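Long-range contact in prephenate dehydrogenase (Aquifex aeolicus, PDB 2G5C), which probably catalyses the NAD-dependent oxidative decarboxylation of prephenate to 3-(4-hydroxyphenyl)pyruvate in tyrosine biosynthesis: residues 9-19 against 125-136. Sequence-based numbering, arbitrary orientation.
Sequences VGFMGGSFAKS and KSGVEYSLDNLY. With NAD (nicotinamide-adenine-dinucleotide), chain E.
Lys125 lies over one face of the Phe11 ring in a CH-pi contact, its CB 4.2 Å from the ring centroid and near the ring normal. The chain bends twice, and CE and NZ stay on that side, beside Phe11 CE1 and CZ. Its NZ is hydrogen-bonded to Thr123, but this side chain is poorly ordered. Gly127 N and Phe11 N both donate to NAD O1A, so the cofactor's diphosphate bridges the two segments. Met12 N adds a nearly straight bond of 2.8 Å to NAD O1N. This fits the Rossmann-type GxGxxG turn, where amides at the start of the helix hold the diphosphate. Val128 packs over the turn, with its CA 3.3 Å from Gly10 O in a CA-H...O contact. Tyr130 meets the Phe11 ring edge with its carbonyl O. Ser131 presses CB against the helix backbone, and its OG donates a 2.7 Å hydrogen bond to Val128 O. Leu132 N donates to Ser15 OG at 3.0 Å. Beside its own backbone N (chi1 -66°), that hydroxyl points back along the helix and donates a hydrogen bond to Phe11 O, linking loop and helix. Asp133 CB rests on Lys18 CB. Leu135 places CD2 3.7 Å from SE of Met12, here selenomethionine, and also touches Ser15. Tyr136 lays its ring edge along Phe16 and Ser19, and its OH is hydrogen-bonded to Gln95. The loop between strands 114-120 and 140-143 runs along most of helix 11-22. Phe16 reaches strand 65-68, Met12 and Tyr136 touch Pro119 of strand 114-120, and Trp161 of helix 151-163 meets the Phe16 and Tyr136 rings edge-to-face.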
ATOM      1  N   VAL A   9       2.085 -29.179   5.650  1.00 25.81           N
ATOM      2  CA  VAL A   9       1.079 -29.228   4.597  1.00 27.04           C
ATOM      3  C   VAL A   9       0.056 -28.106   4.755  1.00 26.77           C
ATOM      4  O   VAL A   9      -1.061 -28.327   5.224  1.00 25.85           O
ATOM      5  CB  VAL A   9       0.339 -30.593   4.590  1.00 27.49           C
ATOM      6  CG1 VAL A   9      -0.508 -30.719   3.334  1.00 28.27           C
ATOM      7  CG2 VAL A   9       1.342 -31.734   4.668  1.00 28.68           C
ATOM      8  N   GLY A  10       0.455 -26.901   4.363  1.00 26.04           N
ATOM      9  CA  GLY A  10      -0.432 -25.761   4.454  1.00 25.93           C
ATOM     10  C   GLY A  10      -0.657 -25.168   3.079  1.00 27.18           C
ATOM     11  O   GLY A  10      -0.678 -25.888   2.078  1.00 26.15           O
ATOM     12  N   PHE A  11      -0.823 -23.850   3.026  1.00 27.32           N
ATOM     13  CA  PHE A  11      -1.042 -23.164   1.764  1.00 26.44           C
ATOM     14  C   PHE A  11       0.122 -23.378   0.795  1.00 25.91           C
ATOM     15  O   PHE A  11      -0.077 -23.762  -0.356  1.00 24.56           O
ATOM     16  CB  PHE A  11      -1.238 -21.662   2.011  1.00 27.52           C
ATOM     17  CG  PHE A  11      -1.274 -20.848   0.755  1.00 29.95           C
ATOM     18  CD1 PHE A  11      -2.306 -21.006  -0.162  1.00 30.66           C
ATOM     19  CD2 PHE A  11      -0.264 -19.934   0.475  1.00 31.87           C
ATOM     20  CE1 PHE A  11      -2.332 -20.266  -1.342  1.00 33.39           C
ATOM     21  CE2 PHE A  11      -0.280 -19.190  -0.700  1.00 34.06           C
ATOM     22  CZ  PHE A  11      -1.318 -19.357  -1.611  1.00 33.39           C
HETATM   23  N   MSE A  12       1.338 -23.124   1.264  1.00 25.15           N
HETATM   24  CA  MSE A  12       2.518 -23.277   0.424  1.00 27.47           C
HETATM   25  C   MSE A  12       2.864 -24.745   0.175  1.00 26.21           C
HETATM   26  O   MSE A  12       3.069 -25.154  -0.971  1.00 27.18           O
HETATM   27  CB  MSE A  12       3.710 -22.547   1.055  1.00 27.66           C
HETATM   28  CG  MSE A  12       3.478 -21.051   1.277  1.00 30.86           C
HETATM   29 SE   MSE A  12       3.226 -20.027  -0.355  1.00 37.87          SE
HETATM   30  CE  MSE A  12       5.052 -20.057  -0.997  1.00 33.97           C
ATOM     31  N   GLY A  13       2.933 -25.533   1.242  1.00 26.39           N
ATOM     32  CA  GLY A  13       3.244 -26.943   1.082  1.00 27.28           C
ATOM     33  C   GLY A  13       2.240 -27.563   0.132  1.00 27.65           C
ATOM     34  O   GLY A  13       2.602 -28.279  -0.801  1.00 26.73           O
ATOM     35  N   GLY A  14       0.965 -27.263   0.363  1.00 28.96           N
ATOM     36  CA  GLY A  14      -0.088 -27.789  -0.486  1.00 29.07           C
ATOM     37  C   GLY A  14      -0.010 -27.293  -1.918  1.00 30.05           C
ATOM     38  O   GLY A  14      -0.313 -28.037  -2.846  1.00 31.81           O
ATOM     39  N   SER A  15       0.399 -26.040  -2.109  1.00 30.09           N
ATOM     40  CA  SER A  15       0.497 -25.480  -3.457  1.00 31.07           C
ATOM     41  C   SER A  15       1.609 -26.142  -4.260  1.00 31.33           C
ATOM     42  O   SER A  15       1.446 -26.414  -5.451  1.00 31.81           O
ATOM     43  CB  SER A  15       0.735 -23.964  -3.403  1.00 30.58           C
ATOM     44  OG  SER A  15      -0.387 -23.285  -2.859  1.00 31.89           O
ATOM     45  N   PHE A  16       2.745 -26.389  -3.613  1.00 31.45           N
ATOM     46  CA  PHE A  16       3.863 -27.036  -4.290  1.00 31.07           C
ATOM     47  C   PHE A  16       3.440 -28.431  -4.723  1.00 30.87           C
ATOM     48  O   PHE A  16       3.728 -28.860  -5.839  1.00 32.61           O
ATOM     49  CB  PHE A  16       5.070 -27.149  -3.361  1.00 31.48           C
ATOM     50  CG  PHE A  16       6.248 -27.849  -3.987  1.00 32.08           C
ATOM     51  CD1 PHE A  16       6.990 -27.230  -4.991  1.00 33.36           C
ATOM     52  CD2 PHE A  16       6.604 -29.130  -3.584  1.00 32.45           C
ATOM     53  CE1 PHE A  16       8.074 -27.878  -5.585  1.00 33.47           C
ATOM     54  CE2 PHE A  16       7.685 -29.789  -4.169  1.00 33.38           C
ATOM     55  CZ  PHE A  16       8.422 -29.161  -5.171  1.00 32.57           C
ATOM     56  N   ALA A  17       2.752 -29.132  -3.829  1.00 30.92           N
ATOM     57  CA  ALA A  17       2.280 -30.486  -4.097  1.00 32.98           C
ATOM     58  C   ALA A  17       1.355 -30.529  -5.311  1.00 34.20           C
ATOM     59  O   ALA A  17       1.513 -31.366  -6.201  1.00 33.12           O
ATOM     60  CB  ALA A  17       1.555 -31.036  -2.868  1.00 31.63           C
ATOM     61  N   LYS A  18       0.387 -29.620  -5.343  1.00 35.92           N
ATOM     62  CA  LYS A  18      -0.557 -29.569  -6.448  1.00 36.71           C
ATOM     63  C   LYS A  18       0.150 -29.133  -7.720  1.00 37.63           C
ATOM     64  O   LYS A  18      -0.125 -29.650  -8.802  1.00 37.96           O
ATOM     65  CB  LYS A  18      -1.696 -28.606  -6.117  1.00 38.76           C
ATOM     66  CG  LYS A  18      -2.446 -28.969  -4.842  1.00 40.27           C
ATOM     67  CD  LYS A  18      -3.594 -28.013  -4.563  1.00 43.20           C
ATOM     68  CE  LYS A  18      -4.684 -28.126  -5.617  1.00 45.17           C
ATOM     69  NZ  LYS A  18      -5.829 -27.221  -5.322  1.00 47.88           N
ATOM     70  N   SER A  19       1.065 -28.180  -7.591  1.00 38.77           N
ATOM     71  CA  SER A  19       1.800 -27.697  -8.748  1.00 39.70           C
ATOM     72  C   SER A  19       2.635 -28.837  -9.305  1.00 40.15           C
ATOM     73  O   SER A  19       2.896 -28.900 -10.506  1.00 40.23           O
ATOM     74  CB  SER A  19       2.708 -26.528  -8.360  1.00 41.02           C
ATOM     75  OG  SER A  19       1.951 -25.407  -7.938  1.00 41.74           O
ATOM     76  N   LYS A 125      -2.378 -16.107   2.065  1.00 66.28           N
ATOM     77  CA  LYS A 125      -3.427 -16.996   2.562  1.00 65.19           C
ATOM     78  C   LYS A 125      -2.859 -18.083   3.468  1.00 63.37           C
ATOM     79  O   LYS A 125      -1.681 -18.426   3.376  1.00 63.15           O
ATOM     80  CB  LYS A 125      -4.181 -17.644   1.397  1.00 66.05           C
ATOM     81  CG  LYS A 125      -4.894 -16.654   0.490  1.00 67.05           C
ATOM     82  CD  LYS A 125      -5.873 -17.355  -0.447  1.00 68.08           C
ATOM     83  CE  LYS A 125      -5.176 -18.344  -1.373  1.00 68.54           C
ATOM     84  NZ  LYS A 125      -4.220 -17.682  -2.301  1.00 68.56           N
ATOM     85  N   SER A 126      -3.700 -18.621   4.346  1.00 61.65           N
ATOM     86  CA  SER A 126      -3.266 -19.662   5.268  1.00 59.80           C
ATOM     87  C   SER A 126      -4.210 -20.858   5.254  1.00 58.32           C
ATOM     88  O   SER A 126      -5.429 -20.702   5.315  1.00 57.98           O
ATOM     89  CB  SER A 126      -3.171 -19.099   6.687  1.00 60.54           C
ATOM     90  OG  SER A 126      -2.647 -20.063   7.583  1.00 61.61           O
ATOM     91  N   GLY A 127      -3.635 -22.055   5.179  1.00 56.41           N
ATOM     92  CA  GLY A 127      -4.438 -23.263   5.155  1.00 53.83           C
ATOM     93  C   GLY A 127      -4.296 -24.007   3.841  1.00 52.53           C
ATOM     94  O   GLY A 127      -4.373 -23.409   2.767  1.00 51.72           O
ATOM     95  N   VAL A 128      -4.088 -25.317   3.926  1.00 51.63           N
ATOM     96  CA  VAL A 128      -3.929 -26.150   2.741  1.00 51.50           C
ATOM     97  C   VAL A 128      -5.183 -26.090   1.873  1.00 52.13           C
ATOM     98  O   VAL A 128      -5.155 -26.439   0.694  1.00 52.31           O
ATOM     99  CB  VAL A 128      -3.644 -27.620   3.134  1.00 50.50           C
ATOM    100  CG1 VAL A 128      -4.784 -28.161   3.975  1.00 50.27           C
ATOM    101  CG2 VAL A 128      -3.442 -28.468   1.890  1.00 49.82           C
ATOM    102  N   GLU A 129      -6.278 -25.631   2.468  1.00 53.76           N
ATOM    103  CA  GLU A 129      -7.556 -25.518   1.774  1.00 54.16           C
ATOM    104  C   GLU A 129      -7.523 -24.427   0.708  1.00 53.37           C
ATOM    105  O   GLU A 129      -8.368 -24.396  -0.185  1.00 52.98           O
ATOM    106  CB  GLU A 129      -8.663 -25.208   2.783  1.00 56.50           C
ATOM    107  CG  GLU A 129     -10.069 -25.414   2.250  1.00 59.96           C
ATOM    108  CD  GLU A 129     -11.130 -25.088   3.280  1.00 61.61           C
ATOM    109  OE1 GLU A 129     -11.384 -23.887   3.515  1.00 63.74           O
ATOM    110  OE2 GLU A 129     -11.705 -26.035   3.863  1.00 62.59           O
ATOM    111  N   TYR A 130      -6.542 -23.535   0.808  1.00 52.48           N
ATOM    112  CA  TYR A 130      -6.397 -22.429  -0.132  1.00 51.38           C
ATOM    113  C   TYR A 130      -5.270 -22.627  -1.144  1.00 49.93           C
ATOM    114  O   TYR A 130      -5.064 -21.782  -2.014  1.00 49.48           O
ATOM    115  CB  TYR A 130      -6.154 -21.127   0.633  1.00 53.16           C
ATOM    116  CG  TYR A 130      -7.334 -20.648   1.449  1.00 55.34           C
ATOM    117  CD1 TYR A 130      -8.515 -20.236   0.829  1.00 56.16           C
ATOM    118  CD2 TYR A 130      -7.264 -20.588   2.842  1.00 55.69           C
ATOM    119  CE1 TYR A 130      -9.597 -19.770   1.576  1.00 56.49           C
ATOM    120  CE2 TYR A 130      -8.340 -20.125   3.598  1.00 56.20           C
ATOM    121  CZ  TYR A 130      -9.502 -19.717   2.958  1.00 56.84           C
ATOM    122  OH  TYR A 130     -10.563 -19.247   3.700  1.00 56.72           O
ATOM    123  N   SER A 131      -4.544 -23.735  -1.029  1.00 47.90           N
ATOM    124  CA  SER A 131      -3.440 -24.015  -1.942  1.00 46.43           C
ATOM    125  C   SER A 131      -3.911 -24.067  -3.391  1.00 45.22           C
ATOM    126  O   SER A 131      -5.042 -24.460  -3.670  1.00 45.27           O
ATOM    127  CB  SER A 131      -2.760 -25.338  -1.569  1.00 46.37           C
ATOM    128  OG  SER A 131      -3.673 -26.419  -1.597  1.00 47.45           O
ATOM    129  N   LEU A 132      -3.037 -23.666  -4.310  1.00 44.07           N
ATOM    130  CA  LEU A 132      -3.358 -23.658  -5.735  1.00 43.32           C
ATOM    131  C   LEU A 132      -2.296 -24.398  -6.541  1.00 43.39           C
ATOM    132  O   LEU A 132      -1.152 -24.514  -6.109  1.00 42.70           O
ATOM    133  CB  LEU A 132      -3.472 -22.218  -6.239  1.00 42.18           C
ATOM    134  CG  LEU A 132      -4.546 -21.356  -5.574  1.00 41.82           C
ATOM    135  CD1 LEU A 132      -4.446 -19.932  -6.085  1.00 42.22           C
ATOM    136  CD2 LEU A 132      -5.922 -21.940  -5.859  1.00 41.96           C
ATOM    137  N   ASP A 133      -2.673 -24.883  -7.719  1.00 43.66           N
ATOM    138  CA  ASP A 133      -1.743 -25.617  -8.568  1.00 44.52           C
ATOM    139  C   ASP A 133      -1.089 -24.749  -9.639  1.00 43.90           C
ATOM    140  O   ASP A 133      -0.653 -25.255 -10.672  1.00 43.71           O
ATOM    141  CB  ASP A 133      -2.459 -26.794  -9.237  1.00 46.81           C
ATOM    142  CG  ASP A 133      -3.560 -26.347 -10.184  1.00 49.45           C
ATOM    143  OD1 ASP A 133      -3.262 -25.579 -11.122  1.00 50.88           O
ATOM    144  OD2 ASP A 133      -4.722 -26.764  -9.996  1.00 51.83           O
ATOM    145  N   ASN A 134      -1.014 -23.444  -9.397  1.00 41.87           N
ATOM    146  CA  ASN A 134      -0.405 -22.534 -10.363  1.00 41.08           C
ATOM    147  C   ASN A 134       0.253 -21.375  -9.640  1.00 39.80           C
ATOM    148  O   ASN A 134       0.747 -20.440 -10.270  1.00 39.91           O
ATOM    149  CB  ASN A 134      -1.464 -21.982 -11.312  1.00 42.46           C
ATOM    150  CG  ASN A 134      -2.483 -21.119 -10.596  1.00 43.46           C
ATOM    151  OD1 ASN A 134      -3.219 -21.594  -9.731  1.00 43.19           O
ATOM    152  ND2 ASN A 134      -2.524 -19.837 -10.943  1.00 45.96           N
ATOM    153  N   LEU A 135       0.250 -21.446  -8.314  1.00 38.05           N
ATOM    154  CA  LEU A 135       0.821 -20.404  -7.473  1.00 37.90           C
ATOM    155  C   LEU A 135       2.197 -19.900  -7.910  1.00 37.25           C
ATOM    156  O   LEU A 135       2.532 -18.735  -7.696  1.00 38.21           O
ATOM    157  CB  LEU A 135       0.904 -20.897  -6.028  1.00 36.28           C
ATOM    158  CG  LEU A 135       1.424 -19.872  -5.019  1.00 37.93           C
ATOM    159  CD1 LEU A 135       0.414 -18.735  -4.875  1.00 35.64           C
ATOM    160  CD2 LEU A 135       1.662 -20.545  -3.678  1.00 36.20           C
ATOM    161  N   TYR A 136       2.987 -20.765  -8.533  1.00 36.91           N
ATOM    162  CA  TYR A 136       4.333 -20.390  -8.954  1.00 35.77           C
ATOM    163  C   TYR A 136       4.473 -20.000 -10.426  1.00 37.68           C
ATOM    164  O   TYR A 136       5.501 -19.452 -10.826  1.00 36.59           O
ATOM    165  CB  TYR A 136       5.289 -21.540  -8.635  1.00 33.73           C
ATOM    166  CG  TYR A 136       5.143 -22.064  -7.221  1.00 31.48           C
ATOM    167  CD1 TYR A 136       5.621 -21.335  -6.131  1.00 31.37           C
ATOM    168  CD2 TYR A 136       4.503 -23.278  -6.971  1.00 29.97           C
ATOM    169  CE1 TYR A 136       5.468 -21.802  -4.826  1.00 29.58           C
ATOM    170  CE2 TYR A 136       4.342 -23.754  -5.672  1.00 28.77           C
ATOM    171  CZ  TYR A 136       4.828 -23.011  -4.604  1.00 28.80           C
ATOM    172  OH  TYR A 136       4.687 -23.481  -3.319  1.00 24.61           O
TER
HETATM  173  PA  NAD E3686       0.342 -22.303   6.676  1.00 33.72           P
HETATM  174  O1A NAD E3686      -0.692 -22.355   5.631  1.00 31.02           O
HETATM  175  O2A NAD E3686      -0.099 -21.786   8.028  1.00 30.42           O
HETATM  176  O5B NAD E3686       0.949 -23.772   6.781  1.00 32.16           O
HETATM  177  C5B NAD E3686       1.958 -24.046   7.710  1.00 31.31           C
HETATM  178  C4B NAD E3686       1.876 -25.508   8.109  1.00 28.47           C
HETATM  179  O4B NAD E3686       2.891 -25.678   9.063  1.00 30.43           O
HETATM  180  C3B NAD E3686       0.556 -25.871   8.828  1.00 30.82           C
HETATM  181  O3B NAD E3686      -0.166 -26.890   8.147  1.00 29.46           O
HETATM  182  C2B NAD E3686       1.024 -26.254  10.234  1.00 31.01           C
HETATM  183  O2B NAD E3686       0.244 -27.220  10.907  1.00 30.47           O
HETATM  184  C1B NAD E3686       2.437 -26.685   9.918  1.00 30.12           C
HETATM  185  N9A NAD E3686       3.420 -26.795  11.010  1.00 30.09           N
HETATM  186  C8A NAD E3686       3.642 -25.951  12.074  1.00 27.82           C
HETATM  187  N7A NAD E3686       4.645 -26.451  12.816  1.00 30.08           N
HETATM  188  C5A NAD E3686       5.072 -27.601  12.248  1.00 30.74           C
HETATM  189  C6A NAD E3686       6.066 -28.541  12.560  1.00 28.94           C
HETATM  190  N6A NAD E3686       6.834 -28.392  13.624  1.00 30.57           N
HETATM  191  N1A NAD E3686       6.249 -29.653  11.735  1.00 30.91           N
HETATM  192  C2A NAD E3686       5.453 -29.837  10.605  1.00 30.49           C
HETATM  193  N3A NAD E3686       4.467 -28.912  10.288  1.00 33.27           N
HETATM  194  C4A NAD E3686       4.294 -27.820  11.104  1.00 30.27           C
HETATM  195  O3  NAD E3686       1.629 -21.411   6.204  1.00 33.51           O
HETATM  196  PN  NAD E3686       2.085 -21.138   4.687  1.00 35.85           P
HETATM  197  O1N NAD E3686       1.784 -22.340   3.886  1.00 33.26           O
HETATM  198  O2N NAD E3686       1.443 -19.871   4.242  1.00 36.82           O
HETATM  199  O5D NAD E3686       3.675 -20.863   4.701  1.00 39.31           O
HETATM  200  C5D NAD E3686       4.596 -21.867   5.083  1.00 37.72           C
HETATM  201  C4D NAD E3686       6.066 -21.426   4.905  1.00 36.50           C
HETATM  202  O4D NAD E3686       6.231 -20.790   3.648  1.00 37.28           O
HETATM  203  C3D NAD E3686       6.673 -20.471   5.942  1.00 37.26           C
HETATM  204  O3D NAD E3686       7.928 -21.005   6.371  1.00 36.27           O
HETATM  205  C2D NAD E3686       6.851 -19.138   5.233  1.00 37.35           C
HETATM  206  O2D NAD E3686       7.997 -18.418   5.678  1.00 34.62           O
HETATM  207  C1D NAD E3686       6.901 -19.551   3.764  1.00 36.28           C
HETATM  208  N1N NAD E3686       6.297 -18.602   2.777  1.00 37.05           N
HETATM  209  C2N NAD E3686       4.988 -18.174   2.987  1.00 37.34           C
HETATM  210  C3N NAD E3686       4.390 -17.286   2.084  1.00 38.73           C
HETATM  211  C7N NAD E3686       2.979 -16.836   2.325  1.00 39.37           C
HETATM  212  O7N NAD E3686       2.426 -15.969   1.424  1.00 41.08           O
HETATM  213  N7N NAD E3686       2.252 -17.234   3.354  1.00 39.82           N
HETATM  214  C4N NAD E3686       5.140 -16.836   0.961  1.00 38.80           C
HETATM  215  C5N NAD E3686       6.468 -17.278   0.758  1.00 37.80           C
HETATM  216  C6N NAD E3686       7.039 -18.168   1.683  1.00 38.49           C